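Local coordinates for protein aldose 1-epimerase (Caenorhabditis elegans, PDB 1LUR) that probably interconverts the alpha and beta anomers of aldose sugars such as galactose, as aldose 1-epimerases (mutarotases) do, at residues A[70-74]-A[133-139]; A[138-144]-A[156-162]; A[164-168]-A[318-322]. One frame throughout, in Å; residues are numbered along the deposited sequence.

Contact 1: A[70-74]-A[133-139]; sequences VGRVA and DGLPGDA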
loop_
_atom_site.group_PDB
_atom_site.type_symbol
_atom_site.label_atom_id
_atom_site.label_comp_id
_atom_site.label_asym_id
_atom_site.label_seq_id
_atom_site.Cartn_x
_atom_site.Cartn_y
_atom_site.Cartn_z
ATOM N N VAL A 70 6.166 0.869 1.603
ATOM C CA VAL A 70 6.991 1.215 0.453
ATOM C C VAL A 70 7.438 2.670 0.388
ATOM O O VAL A 70 6.671 3.580 0.694
ATOM C CB VAL A 70 6.249 0.873 -0.865
ATOM C CG1 VAL A 70 7.073 1.320 -2.057
ATOM C CG2 VAL A 70 5.972 -0.623 -0.931
ATOM N N GLY A 71 8.691 2.862 -0.020
ATOM C CA GLY A 71 9.282 4.189 -0.145
ATOM C C GLY A 71 10.699 4.048 -0.691
ATOM O O GLY A 71 11.146 2.914 -0.893
ATOM N N ARG A 72 11.430 5.150 -0.888
ATOM C CA ARG A 72 10.947 6.499 -0.599
ATOM C C ARG A 72 9.908 7.043 -1.557
ATOM O O ARG A 72 9.274 8.058 -1.276
ATOM C CB ARG A 72 12.118 7.479 -0.501
ATOM C CG ARG A 72 12.890 7.353 0.813
ATOM C CD ARG A 72 13.792 8.539 1.052
ATOM N NE ARG A 72 15.036 8.455 0.296
ATOM C CZ ARG A 72 15.826 9.492 0.054
ATOM N NH1 ARG A 72 15.495 10.702 0.499
ATOM N NH2 ARG A 72 16.954 9.319 -0.623
ATOM N N VAL A 73 9.752 6.390 -2.701
ATOM C CA VAL A 73 8.770 6.831 -3.675
ATOM C C VAL A 73 8.060 5.583 -4.163
ATOM O O VAL A 73 8.648 4.735 -4.843
ATOM C CB VAL A 73 9.403 7.566 -4.862
ATOM C CG1 VAL A 73 8.338 7.854 -5.917
ATOM C CG2 VAL A 73 10.034 8.866 -4.381
ATOM N N ALA A 74 6.795 5.459 -3.781
ATOM C CA ALA A 74 5.998 4.315 -4.172
ATOM C C ALA A 74 5.775 4.269 -5.672
ATOM O O ALA A 74 5.639 5.300 -6.341
ATOM C CB ALA A 74 4.657 4.335 -3.449
ATOM N N ASP A 133 19.587 4.901 -1.466
ATOM C CA ASP A 133 18.755 4.557 -2.614
ATOM C C ASP A 133 18.865 5.391 -3.885
ATOM O O ASP A 133 18.077 5.201 -4.811
ATOM C CB ASP A 133 17.306 4.575 -2.159
ATOM C CG ASP A 133 16.938 5.885 -1.474
ATOM O OD1 ASP A 133 17.507 6.931 -1.859
ATOM O OD2 ASP A 133 16.083 5.878 -0.564
ATOM N N GLY A 134 19.804 6.330 -3.927
ATOM C CA GLY A 134 19.951 7.148 -5.117
ATOM C C GLY A 134 18.931 8.259 -5.303
ATOM O O GLY A 134 19.035 9.036 -6.255
ATOM N N LEU A 135 17.931 8.341 -4.430
ATOM C CA LEU A 135 16.929 9.395 -4.562
ATOM C C LEU A 135 17.478 10.655 -3.867
ATOM O O LEU A 135 18.324 10.564 -2.976
ATOM C CB LEU A 135 15.586 8.931 -3.974
ATOM C CG LEU A 135 14.835 7.898 -4.845
ATOM C CD1 LEU A 135 13.708 7.243 -4.053
ATOM C CD2 LEU A 135 14.272 8.582 -6.102
ATOM N N PRO A 136 17.010 11.844 -4.268
ATOM C CA PRO A 136 17.516 13.075 -3.647
ATOM C C PRO A 136 17.303 13.237 -2.151
ATOM O O PRO A 136 16.352 12.701 -1.586
ATOM C CB PRO A 136 16.826 14.178 -4.449
ATOM C CG PRO A 136 15.513 13.542 -4.829
ATOM C CD PRO A 136 15.932 12.138 -5.231
ATOM N N GLY A 137 18.222 13.970 -1.522
ATOM C CA GLY A 137 18.158 14.232 -0.095
ATOM C C GLY A 137 18.082 13.065 0.866
ATOM O O GLY A 137 18.538 11.964 0.578
ATOM N N ASP A 138 17.502 13.325 2.033
ATOM C CA ASP A 138 17.365 12.297 3.055
ATOM C C ASP A 138 16.021 12.420 3.759
ATOM O O ASP A 138 15.205 13.278 3.421
ATOM C CB ASP A 138 18.490 12.434 4.081
ATOM C CG ASP A 138 18.552 13.825 4.686
ATOM O OD1 ASP A 138 17.485 14.358 5.057
ATOM O OD2 ASP A 138 19.661 14.387 4.800
ATOM N N ALA A 139 15.801 11.558 4.745
ATOM C CA ALA A 139 14.556 11.587 5.488
ATOM C C ALA A 139 14.565 10.601 6.634
ATOM O O ALA A 139 15.191 9.542 6.560
ATOM C CB ALA A 139 13.383 11.279 4.562
HETATM O O HOH W 1 14.064 4.512 -1.742
#
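The loop after strand 69-70 and the turn leading into strand 138-147 come closest at Arg72 and Leu135, their CA atoms 7.7 Å apart, so the long arginine side chain carries the contact. Arg72 follows a cis peptide bond, and its chain bends at chi3 (-80°), which turns the guanidinium into the curve of the 133-139 loop. There it meets the Asp133 carboxylate side-on: NE of Arg72 lies 2.9 Å from OD2 of Asp133, and NH2 of Arg72 lies 2.7 Å from OD1 of Asp133. Both bonds are nearly straight and use syn lone pairs, and the two flat groups are only 17° from coplanar. Over one face of the guanidinium sits CB of Leu135, 3.6 Å from Arg72 NH2, while CD1 of the same leucine reaches CG2 of Val73 at 4.0 Å. Weak hydrogen bonds run from NH1 and NH2 to backbone carbonyls of Leu135, Pro136 and Gly137. Glycine suits positions 134 and 137, where phi is positive as the loop curls round the arginine. Asp133 OD1 also accepts from Leu135 N at 3.0 Å, an Asx turn, and a water joins OD2 to Arg72 N. Both carboxylate oxygens thus have more than one partner, so the buried aspartate shapes its own loop while fixing the rotation of the guanidinium; the opposite charges probably stabilise each other away from bulk solvent.

Contact 2: A[138-144]-A[156-162]; sequences DAKIDVT and EHHATCD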
loop_
_atom_site.group_PDB
_atom_site.type_symbol
_atom_site.label_atom_id
_atom_site.label_comp_id
_atom_site.label_asym_id
_atom_site.label_seq_id
_atom_site.Cartn_x
_atom_site.Cartn_y
_atom_site.Cartn_z
ATOM N N ASP A 138 17.502 13.325 2.033
ATOM C CA ASP A 138 17.365 12.297 3.055
ATOM C C ASP A 138 16.021 12.420 3.759
ATOM O O ASP A 138 15.205 13.278 3.421
ATOM C CB ASP A 138 18.490 12.434 4.081
ATOM C CG ASP A 138 18.552 13.825 4.686
ATOM O OD1 ASP A 138 17.485 14.358 5.057
ATOM O OD2 ASP A 138 19.661 14.387 4.800
ATOM N N ALA A 139 15.801 11.558 4.745
ATOM C CA ALA A 139 14.556 11.587 5.488
ATOM C C ALA A 139 14.565 10.601 6.634
ATOM O O ALA A 139 15.191 9.542 6.560
ATOM C CB ALA A 139 13.383 11.279 4.562
ATOM N N LYS A 140 13.882 10.978 7.705
ATOM C CA LYS A 140 13.769 10.146 8.886
ATOM C C LYS A 140 12.289 9.793 8.804
ATOM O O LYS A 140 11.436 10.670 8.927
ATOM C CB LYS A 140 14.059 10.941 10.160
ATOM C CG LYS A 140 13.910 10.097 11.418
ATOM C CD LYS A 140 14.148 10.900 12.681
ATOM C CE LYS A 140 13.793 10.073 13.907
ATOM N NZ LYS A 140 12.360 9.665 13.896
ATOM N N ILE A 141 11.995 8.523 8.564
ATOM C CA ILE A 141 10.619 8.075 8.449
ATOM C C ILE A 141 10.134 7.242 9.623
ATOM O O ILE A 141 10.832 6.342 10.090
ATOM C CB ILE A 141 10.415 7.243 7.150
ATOM C CG1 ILE A 141 10.832 8.062 5.926
ATOM C CG2 ILE A 141 8.955 6.857 6.986
ATOM C CD1 ILE A 141 12.232 7.770 5.441
ATOM N N ASP A 142 8.924 7.552 10.084
ATOM C CA ASP A 142 8.305 6.848 11.195
ATOM C C ASP A 142 6.917 6.389 10.767
ATOM O O ASP A 142 6.118 7.182 10.270
ATOM C CB ASP A 142 8.207 7.764 12.419
ATOM C CG ASP A 142 9.521 7.870 13.170
ATOM O OD1 ASP A 142 10.542 8.250 12.554
ATOM O OD2 ASP A 142 9.533 7.566 14.384
ATOM N N VAL A 143 6.650 5.099 10.945
ATOM C CA VAL A 143 5.368 4.513 10.585
ATOM C C VAL A 143 4.758 3.829 11.801
ATOM O O VAL A 143 5.435 3.068 12.501
ATOM C CB VAL A 143 5.535 3.474 9.457
ATOM C CG1 VAL A 143 4.287 2.610 9.345
ATOM C CG2 VAL A 143 5.806 4.192 8.142
ATOM N N THR A 144 3.478 4.094 12.043
ATOM C CA THR A 144 2.794 3.495 13.181
ATOM C C THR A 144 1.555 2.718 12.775
ATOM O O THR A 144 0.808 3.136 11.888
ATOM C CB THR A 144 2.358 4.576 14.207
ATOM O OG1 THR A 144 3.500 5.331 14.632
ATOM C CG2 THR A 144 1.703 3.916 15.434
ATOM N N GLU A 156 -0.175 5.340 10.190
ATOM C CA GLU A 156 0.256 6.723 10.112
ATOM C C GLU A 156 1.620 6.733 9.457
ATOM O O GLU A 156 2.460 5.885 9.747
ATOM C CB GLU A 156 0.380 7.336 11.498
ATOM C CG GLU A 156 -0.926 7.517 12.224
ATOM C CD GLU A 156 -0.704 7.832 13.683
ATOM O OE1 GLU A 156 -0.039 8.853 13.983
ATOM O OE2 GLU A 156 -1.185 7.052 14.530
ATOM N N HIS A 157 1.822 7.694 8.568
ATOM C CA HIS A 157 3.079 7.842 7.857
ATOM C C HIS A 157 3.593 9.235 8.208
ATOM O O HIS A 157 2.941 10.227 7.920
ATOM C CB HIS A 157 2.840 7.721 6.346
ATOM C CG HIS A 157 2.600 6.319 5.881
ATOM N ND1 HIS A 157 2.145 6.023 4.613
ATOM C CD2 HIS A 157 2.787 5.129 6.501
ATOM C CE1 HIS A 157 2.066 4.712 4.471
ATOM N NE2 HIS A 157 2.452 4.146 5.602
ATOM N N HIS A 158 4.754 9.301 8.851
ATOM C CA HIS A 158 5.338 10.575 9.240
ATOM C C HIS A 158 6.803 10.642 8.826
ATOM O O HIS A 158 7.467 9.614 8.728
ATOM C CB HIS A 158 5.241 10.750 10.761
ATOM C CG HIS A 158 5.937 11.974 11.271
ATOM N ND1 HIS A 158 5.414 13.244 11.134
ATOM C CD2 HIS A 158 7.128 12.124 11.899
ATOM C CE1 HIS A 158 6.252 14.121 11.656
ATOM N NE2 HIS A 158 7.300 13.467 12.127
ATOM N N ALA A 159 7.305 11.850 8.593
ATOM C CA ALA A 159 8.699 12.009 8.198
ATOM C C ALA A 159 9.180 13.451 8.206
ATOM O O ALA A 159 8.391 14.389 8.103
ATOM C CB ALA A 159 8.929 11.402 6.808
ATOM N N THR A 160 10.496 13.599 8.331
ATOM C CA THR A 160 11.162 14.894 8.345
ATOM C C THR A 160 12.473 14.689 7.589
ATOM O O THR A 160 12.860 13.548 7.306
ATOM C CB THR A 160 11.468 15.370 9.779
ATOM O OG1 THR A 160 12.231 14.374 10.464
ATOM C CG2 THR A 160 10.180 15.621 10.538
ATOM N N CYS A 161 13.155 15.778 7.253
ATOM C CA CYS A 161 14.420 15.670 6.529
ATOM C C CYS A 161 15.373 16.812 6.870
ATOM O O CYS A 161 14.967 17.847 7.406
ATOM C CB CYS A 161 14.176 15.684 5.021
ATOM S SG CYS A 161 13.630 17.301 4.409
ATOM N N ASP A 162 16.643 16.606 6.545
ATOM C CA ASP A 162 17.683 17.598 6.791
ATOM C C ASP A 162 18.060 18.166 5.435
ATOM O O ASP A 162 18.545 19.289 5.328
ATOM C CB ASP A 162 18.911 16.945 7.427
ATOM C CG ASP A 162 18.648 16.457 8.835
ATOM O OD1 ASP A 162 18.193 17.268 9.660
ATOM O OD2 ASP A 162 18.901 15.268 9.118
HETATM O O HOH W 2 16.741 13.280 8.100
#
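Residues 138-144 and 156-162 pair within the beta hairpin of strands 138-147 and 152-160, part of a large antiparallel sheet of this galactose mutarotase-type fold. The strand directions are 162° apart, and Lys140 with Thr160, Asp142 with His158 and Thr144 with Glu156 form hydrogen-bonded pairs. Each pair has two bonds; Asp142 N to His158 O, at 2.9 Å, is almost straight.

Side chains alternate between two faces. Ile141, Val143, His157 and Ala159 form the buried one. Here CG1 of Ile141 touches CB of Ala159 at 3.9 Å; the small methyl of Ala159 takes up little room on this face, and Leu321 and Leu167 pack against it. Val143 and His157 extend together from neighbouring strands, with CG2 of Val143 3.6 Å from CD2 of His157. The imidazole is turned so that its carbon CD2 meets the valine, while ND1 is hydrogen-bonded to Tyr273 OH. The face of Lys140, Asp142, Thr144, Glu156, His158 and Thr160 is polar and better exposed. Along one strand of it, NZ of Lys140, swung back by a bend at chi4 (-60°), salt-bridges OD1 of Asp142 at 2.7 Å.

Beyond the regular pairing, Asp138 OD1 takes the N-H of Asp162 at 2.8 Å through its syn lone pair. The Asp162 carboxylate stands steeply to that of Asp138, and a water donates to its OD2 at 3.1 Å and weakly to Asp138 OD1. Asp138 OD1 and Asp162 OD2, 4.4 Å apart, would probably repel, which the backbone N-H and the water offset. Asp138, at the start of its strand, thus holds the chain just past the end of the partner strand by a hydrogen bond to a backbone N-H, despite a neighbouring like charge.

Contact 3: A[164-168]-A[318-322]; sequences PGLLA and DVSLR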
loop_
_atom_site.group_PDB
_atom_site.type_symbol
_atom_site.label_atom_id
_atom_site.label_comp_id
_atom_site.label_asym_id
_atom_site.label_seq_id
_atom_site.Cartn_x
_atom_site.Cartn_y
_atom_site.Cartn_z
ATOM N N PRO A 164 16.546 18.482 1.289
ATOM C CA PRO A 164 15.381 18.439 0.395
ATOM C C PRO A 164 15.370 17.213 -0.508
ATOM O O PRO A 164 16.395 16.838 -1.067
ATOM C CB PRO A 164 15.517 19.717 -0.428
ATOM C CG PRO A 164 16.354 20.610 0.414
ATOM C CD PRO A 164 17.358 19.679 1.021
ATOM N N GLY A 165 14.200 16.606 -0.669
ATOM C CA GLY A 165 14.101 15.433 -1.513
ATOM C C GLY A 165 12.656 15.093 -1.818
ATOM O O GLY A 165 11.773 15.939 -1.697
ATOM N N LEU A 166 12.420 13.850 -2.209
ATOM C CA LEU A 166 11.075 13.396 -2.533
ATOM C C LEU A 166 10.666 12.268 -1.590
ATOM O O LEU A 166 11.498 11.462 -1.187
ATOM C CB LEU A 166 11.033 12.890 -3.985
ATOM C CG LEU A 166 11.407 13.858 -5.117
ATOM C CD1 LEU A 166 11.705 13.089 -6.391
ATOM C CD2 LEU A 166 10.267 14.851 -5.344
ATOM N N LEU A 167 9.391 12.231 -1.214
ATOM C CA LEU A 167 8.895 11.181 -0.330
ATOM C C LEU A 167 7.410 10.959 -0.600
ATOM O O LEU A 167 6.573 11.858 -0.427
ATOM C CB LEU A 167 9.114 11.513 1.153
ATOM C CG LEU A 167 8.931 10.290 2.075
ATOM C CD1 LEU A 167 10.142 9.374 1.962
ATOM C CD2 LEU A 167 8.753 10.729 3.518
ATOM N N ALA A 168 7.089 9.756 -1.050
ATOM C CA ALA A 168 5.710 9.392 -1.350
ATOM C C ALA A 168 5.607 7.928 -0.973
ATOM O O ALA A 168 6.050 7.049 -1.716
ATOM C CB ALA A 168 5.426 9.604 -2.828
ATOM N N ASP A 318 2.905 17.583 -5.810
ATOM C CA ASP A 318 4.303 17.835 -5.492
ATOM C C ASP A 318 4.622 16.944 -4.289
ATOM O O ASP A 318 4.083 17.168 -3.207
ATOM C CB ASP A 318 4.481 19.307 -5.100
ATOM C CG ASP A 318 5.928 19.673 -4.810
ATOM O OD1 ASP A 318 6.726 18.775 -4.455
ATOM O OD2 ASP A 318 6.263 20.874 -4.922
ATOM N N VAL A 319 5.480 15.938 -4.461
ATOM C CA VAL A 319 5.810 15.067 -3.334
ATOM C C VAL A 319 7.160 15.370 -2.696
ATOM O O VAL A 319 7.776 14.513 -2.073
ATOM C CB VAL A 319 5.748 13.554 -3.707
ATOM C CG1 VAL A 319 4.330 13.175 -4.108
ATOM C CG2 VAL A 319 6.731 13.231 -4.836
ATOM N N SER A 320 7.620 16.606 -2.832
ATOM C CA SER A 320 8.896 16.962 -2.239
ATOM C C SER A 320 8.714 17.054 -0.727
ATOM O O SER A 320 7.611 17.301 -0.238
ATOM C CB SER A 320 9.386 18.309 -2.783
ATOM O OG SER A 320 8.479 19.346 -2.458
ATOM N N LEU A 321 9.797 16.820 0.002
ATOM C CA LEU A 321 9.810 16.879 1.460
ATOM C C LEU A 321 11.029 17.752 1.735
ATOM O O LEU A 321 12.158 17.353 1.445
ATOM C CB LEU A 321 10.006 15.492 2.071
ATOM C CG LEU A 321 10.161 15.481 3.595
ATOM C CD1 LEU A 321 8.914 16.102 4.245
ATOM C CD2 LEU A 321 10.362 14.055 4.084
ATOM N N ARG A 322 10.795 18.945 2.283
ATOM C CA ARG A 322 11.882 19.873 2.575
ATOM C C ARG A 322 12.080 20.149 4.065
ATOM O O ARG A 322 11.137 20.041 4.854
ATOM C CB ARG A 322 11.620 21.174 1.818
ATOM C CG ARG A 322 11.440 20.934 0.323
ATOM C CD ARG A 322 10.980 22.166 -0.438
ATOM N NE ARG A 322 10.752 21.849 -1.848
ATOM C CZ ARG A 322 11.717 21.662 -2.748
ATOM N NH1 ARG A 322 12.992 21.774 -2.400
ATOM N NH2 ARG A 322 11.404 21.327 -3.992
HETATM O O HOH W 3 6.301 14.523 0.406
#
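Leu167 and Leu321 run next to each other from the two segments toward a common neighbour. From the backbone outward, CB of Leu167 is 4.1 Å from CD2 of Leu321. With CG anti to the backbone N (chi1 -165°), the branch point carries the two methyls to different neighbours. CD2 of Leu167 meets CD2 of Leu321 at 3.7 Å and continues onto Ala159 of strand 152-160, whereas CD1 rests on the aliphatic part of Arg72. A branched, flexible leucine suits this place because it must fill space between three parts of the chain.

The backbones that set up this packing run antiparallel. Gly165 and Leu321 are a hydrogen-bonded pair: Leu321 N reaches Gly165 O at 2.8 Å from above the carbonyl plane, and Gly165 N returns a bond to Leu321 O. Two residues further, Leu167 N donates to Val319 O at 2.9 Å, close to straight (170°). The backbone of Gly165 is almost fully extended, a conformation that glycine tolerates well. Val319 uses both branches: CG1 of Val319 packs on CB of Ala168 at 3.9 Å, and CG2 of Val319 meets CD2 of Leu166, also at 3.9 Å. A beta-branched residue can thus span two neighbours of the opposing segment. At the other end, NH1 of Arg322 passes 3.8 Å from CB of Pro164, the guanidinium being salt-bridged to Asp85.

Asp318 shapes the approach to the strand. Its OD1 accepts from Ser320 N at 2.9 Å and also from Ser320 OG, the former bond forming an Asx turn. The whole is a short antiparallel pairing between parts of the chain some 150 residues apart, a small two-stranded piece whose leucines 167 and 321 lie on strands 152-160 and 327-337 of the nine-stranded sheet in this beta-rich mutarotase fold.

The contacts follow one another in series along the chain and cluster on one side of its centre. Centres of contacts 1 and 3 are about 9 Å apart; contact 2 lies about 11 Å from each. Contacts 1 and 2 share Asp138 and Ala139, where the 133-137 turn that grips Arg72 runs into the first strand of the hairpin. That hairpin belongs to the nine-stranded sheet, whereas 70-74 follows edge strand 69-70 of the seven-stranded sheet. Contact 3 lies between them: Arg72 O and Ala74 N probably bond to the backbone of Ala168, while Cys161 and Ala159 pack against residues 318-322 and Leu167. Strand 152-160 leads into 165-166.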